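PDB 1O89: YHDH from Escherichia coli, which probably catalyses the NADPH-dependent reduction of acrylyl-CoA to propanoyl-CoA, acting as a homodimer of the zinc-containing alcohol dehydrogenase family. Local coordinates for residues A148-E160 / G179-Y193. Numbering follows the deposited sequence.
Sequences AGFTAMLCVMALE and GVGSTAVALLHKLGY
Ala148 lays its methyl on the first turn of helix 179-190, CB standing 3.6 Å from the backbone N of Val180, and both Gly179 and Val180 belong to the NADP(+) site. At the next residue, Gly149 meets Thr183 through backbone, its CA 3.8 Å from Thr183 CG2. Thr183 is fixed by its hydroxyl: chi1 of -52° sets OG1 beside its own backbone N, and OG1 donates to Gly179 O at 2.9 Å, while Thr183 N reaches the same oxygen from the other face of the carbonyl plane. An alanine here would remove both branches, and would probably open a gap over Gly149 CA and leave Gly179 O with one fewer donor. Thr151 meets the branches of Val180 with CG2, its hydroxyl being bonded to Thr147 O. Ala152 is a knob in the hole formed by Val180, Thr183, Ala184 and Leu187, its CB 3.5 Å from Val180 O. The small Ala152 and the side-chain-free Gly179, where a CB would run into that of Ala148, are consistent with axes only 7.7 Å apart, crossing at -52°. The pair lies in the Rossmann-type nucleotide-binding domain, where both helices pack on its six-stranded parallel sheet: Leu188 touches Ile171 of strand 170-173, and Val156 touches Ile237 of strand 233-238. The bent chain of Met153 crosses Leu187 at about a right angle, Leu187 CD1 and CD2 each 4.0 Å from Met153 SD. Val156 splits its contacts: CG1, anti to the backbone N (chi1 167°), meets Leu191 CD1 tip to tip at 3.7 Å, whereas CG2 packs on Leu187 CB and Leu188 CD2. Leu159 extends this apolar seam to Leu188. At Glu160 a water donates to both OE2 and Tyr193 OH, lying in the plane of the Tyr193 ring; OE1 forms a salt bridge with Arg302, and Tyr193 OH also bonds Val164 O.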
# COMPACT_ATOMS: atom_id res chain seq x y z
N ALA A 148 -15.12 -15.60 2.06
CA ALA A 148 -13.83 -15.89 2.68
C ALA A 148 -12.79 -16.34 1.67
O ALA A 148 -11.69 -15.81 1.65
CB ALA A 148 -14.01 -16.96 3.80
N GLY A 149 -13.15 -17.31 0.84
CA GLY A 149 -12.25 -17.84 -0.17
C GLY A 149 -11.97 -16.80 -1.25
O GLY A 149 -10.83 -16.63 -1.68
N PHE A 150 -13.02 -16.10 -1.68
CA PHE A 150 -12.90 -15.04 -2.68
C PHE A 150 -11.92 -13.97 -2.20
O PHE A 150 -11.07 -13.50 -2.95
CB PHE A 150 -14.29 -14.46 -2.96
CG PHE A 150 -14.29 -13.26 -3.90
CD1 PHE A 150 -14.03 -13.41 -5.25
CD2 PHE A 150 -14.61 -12.01 -3.43
CE1 PHE A 150 -14.05 -12.31 -6.12
CE2 PHE A 150 -14.63 -10.89 -4.30
CZ PHE A 150 -14.35 -11.06 -5.63
N THR A 151 -12.03 -13.59 -0.92
CA THR A 151 -11.17 -12.58 -0.32
C THR A 151 -9.73 -13.07 -0.25
O THR A 151 -8.81 -12.33 -0.55
CB THR A 151 -11.64 -12.27 1.10
OG1 THR A 151 -12.95 -11.71 1.04
CG2 THR A 151 -10.78 -11.22 1.77
N ALA A 152 -9.55 -14.32 0.19
CA ALA A 152 -8.22 -14.91 0.25
C ALA A 152 -7.56 -14.83 -1.12
O ALA A 152 -6.40 -14.42 -1.22
CB ALA A 152 -8.29 -16.33 0.72
N MET A 153 -8.28 -15.19 -2.17
CA MET A 153 -7.69 -15.17 -3.50
C MET A 153 -7.28 -13.77 -3.90
O MET A 153 -6.21 -13.58 -4.45
CB MET A 153 -8.65 -15.74 -4.55
CG MET A 153 -7.98 -16.01 -5.90
SD MET A 153 -6.92 -17.48 -5.91
CE MET A 153 -5.37 -16.74 -6.01
N LEU A 154 -8.12 -12.78 -3.62
CA LEU A 154 -7.78 -11.40 -3.94
C LEU A 154 -6.54 -10.96 -3.18
O LEU A 154 -5.77 -10.15 -3.68
CB LEU A 154 -8.96 -10.45 -3.66
CG LEU A 154 -10.15 -10.57 -4.64
CD1 LEU A 154 -11.37 -9.96 -4.04
CD2 LEU A 154 -9.85 -9.86 -5.96
N CYS A 155 -6.36 -11.47 -1.96
CA CYS A 155 -5.15 -11.16 -1.20
C CYS A 155 -3.92 -11.76 -1.88
O CYS A 155 -2.89 -11.11 -1.98
CB CYS A 155 -5.23 -11.65 0.24
SG CYS A 155 -6.43 -10.72 1.21
N VAL A 156 -4.05 -13.00 -2.34
CA VAL A 156 -2.94 -13.69 -2.99
C VAL A 156 -2.58 -12.96 -4.27
O VAL A 156 -1.40 -12.73 -4.56
CB VAL A 156 -3.28 -15.15 -3.28
CG1 VAL A 156 -2.27 -15.78 -4.23
CG2 VAL A 156 -3.37 -15.93 -1.97
N MET A 157 -3.60 -12.55 -5.02
CA MET A 157 -3.39 -11.81 -6.26
C MET A 157 -2.69 -10.46 -6.00
O MET A 157 -1.92 -10.00 -6.83
CB MET A 157 -4.72 -11.58 -6.97
CG MET A 157 -5.26 -12.80 -7.64
SD MET A 157 -7.02 -12.78 -7.91
CE MET A 157 -7.17 -11.69 -9.28
N ALA A 158 -2.99 -9.83 -4.86
CA ALA A 158 -2.34 -8.59 -4.47
C ALA A 158 -0.86 -8.80 -4.26
O ALA A 158 -0.06 -7.99 -4.69
CB ALA A 158 -2.95 -8.03 -3.21
N LEU A 159 -0.51 -9.89 -3.58
CA LEU A 159 0.90 -10.22 -3.35
C LEU A 159 1.63 -10.37 -4.66
O LEU A 159 2.72 -9.84 -4.81
CB LEU A 159 1.06 -11.49 -2.53
CG LEU A 159 0.48 -11.48 -1.12
CD1 LEU A 159 0.86 -12.74 -0.41
CD2 LEU A 159 0.94 -10.27 -0.35
N GLU A 160 1.02 -11.10 -5.61
CA GLU A 160 1.55 -11.27 -6.97
C GLU A 160 1.69 -9.97 -7.76
O GLU A 160 2.65 -9.82 -8.52
CB GLU A 160 0.68 -12.22 -7.77
CG GLU A 160 0.65 -13.63 -7.21
CD GLU A 160 -0.38 -14.53 -7.89
OE1 GLU A 160 -1.24 -14.01 -8.62
OE2 GLU A 160 -0.30 -15.76 -7.70
N GLY A 179 -11.99 -18.16 8.21
CA GLY A 179 -12.26 -18.53 6.84
C GLY A 179 -11.22 -18.03 5.85
O GLY A 179 -10.64 -18.83 5.12
N VAL A 180 -11.01 -16.72 5.83
CA VAL A 180 -10.06 -16.08 4.91
C VAL A 180 -8.64 -16.60 5.11
O VAL A 180 -8.01 -17.02 4.15
CB VAL A 180 -10.04 -14.54 5.08
CG1 VAL A 180 -9.00 -13.90 4.15
CG2 VAL A 180 -11.42 -13.93 4.81
N GLY A 181 -8.16 -16.57 6.35
CA GLY A 181 -6.80 -16.97 6.67
C GLY A 181 -6.48 -18.42 6.31
O GLY A 181 -5.43 -18.68 5.72
N SER A 182 -7.39 -19.32 6.66
CA SER A 182 -7.31 -20.75 6.35
C SER A 182 -7.16 -21.05 4.86
O SER A 182 -6.34 -21.89 4.46
CB SER A 182 -8.59 -21.47 6.81
OG SER A 182 -8.71 -21.40 8.22
N THR A 183 -7.99 -20.39 4.06
CA THR A 183 -7.97 -20.54 2.61
C THR A 183 -6.70 -19.93 2.05
O THR A 183 -6.11 -20.47 1.12
CB THR A 183 -9.20 -19.85 1.98
OG1 THR A 183 -10.39 -20.30 2.64
CG2 THR A 183 -9.37 -20.25 0.50
N ALA A 184 -6.27 -18.81 2.60
CA ALA A 184 -5.03 -18.17 2.13
C ALA A 184 -3.84 -19.11 2.36
O ALA A 184 -2.97 -19.19 1.51
CB ALA A 184 -4.80 -16.85 2.80
N VAL A 185 -3.84 -19.84 3.47
CA VAL A 185 -2.74 -20.75 3.77
C VAL A 185 -2.66 -21.83 2.69
O VAL A 185 -1.58 -22.09 2.16
CB VAL A 185 -2.87 -21.40 5.16
CG1 VAL A 185 -1.88 -22.57 5.32
CG2 VAL A 185 -2.65 -20.37 6.27
N ALA A 186 -3.80 -22.44 2.36
CA ALA A 186 -3.86 -23.47 1.32
C ALA A 186 -3.53 -22.93 -0.08
O ALA A 186 -2.78 -23.54 -0.81
CB ALA A 186 -5.23 -24.16 1.32
N LEU A 187 -4.04 -21.76 -0.44
CA LEU A 187 -3.72 -21.17 -1.74
C LEU A 187 -2.23 -20.92 -1.88
O LEU A 187 -1.64 -21.32 -2.87
CB LEU A 187 -4.47 -19.86 -1.95
CG LEU A 187 -5.96 -20.04 -2.26
CD1 LEU A 187 -6.67 -18.71 -2.16
CD2 LEU A 187 -6.16 -20.67 -3.66
N LEU A 188 -1.64 -20.27 -0.88
CA LEU A 188 -0.21 -19.95 -0.88
C LEU A 188 0.66 -21.20 -0.91
O LEU A 188 1.61 -21.29 -1.68
CB LEU A 188 0.15 -19.11 0.35
CG LEU A 188 -0.38 -17.69 0.39
CD1 LEU A 188 -0.13 -17.09 1.75
CD2 LEU A 188 0.29 -16.83 -0.67
N HIS A 189 0.34 -22.15 -0.06
CA HIS A 189 1.03 -23.44 -0.04
C HIS A 189 0.96 -24.17 -1.38
O HIS A 189 1.95 -24.70 -1.85
CB HIS A 189 0.43 -24.35 1.03
CG HIS A 189 1.03 -25.72 1.05
ND1 HIS A 189 0.39 -26.82 0.52
CD2 HIS A 189 2.23 -26.15 1.50
CE1 HIS A 189 1.16 -27.88 0.67
NE2 HIS A 189 2.29 -27.50 1.26
N LYS A 190 -0.21 -24.20 -2.00
CA LYS A 190 -0.35 -24.79 -3.32
C LYS A 190 0.55 -24.08 -4.33
O LYS A 190 1.17 -24.72 -5.17
CB LYS A 190 -1.81 -24.74 -3.80
CG LYS A 190 -2.05 -25.47 -5.13
CD LYS A 190 -1.90 -24.50 -6.33
CE LYS A 190 -2.05 -25.22 -7.68
NZ LYS A 190 -1.93 -24.26 -8.81
N LEU A 191 0.61 -22.75 -4.23
CA LEU A 191 1.39 -21.95 -5.19
C LEU A 191 2.90 -21.96 -4.93
O LEU A 191 3.65 -21.36 -5.69
CB LEU A 191 0.86 -20.50 -5.21
CG LEU A 191 -0.54 -20.39 -5.85
CD1 LEU A 191 -1.21 -19.10 -5.44
CD2 LEU A 191 -0.47 -20.51 -7.37
N GLY A 192 3.35 -22.63 -3.88
CA GLY A 192 4.78 -22.84 -3.65
C GLY A 192 5.41 -22.00 -2.56
O GLY A 192 6.59 -22.13 -2.30
N TYR A 193 4.62 -21.14 -1.92
CA TYR A 193 5.14 -20.27 -0.86
C TYR A 193 5.35 -21.03 0.45
O TYR A 193 4.69 -22.03 0.72
CB TYR A 193 4.17 -19.10 -0.61
CG TYR A 193 4.01 -18.11 -1.76
CD1 TYR A 193 3.08 -18.34 -2.77
CD2 TYR A 193 4.76 -16.94 -1.82
CE1 TYR A 193 2.91 -17.45 -3.82
CE2 TYR A 193 4.60 -16.03 -2.87
CZ TYR A 193 3.67 -16.30 -3.86
OH TYR A 193 3.50 -15.42 -4.90
O HOH W 1 2.13 -16.61 -6.95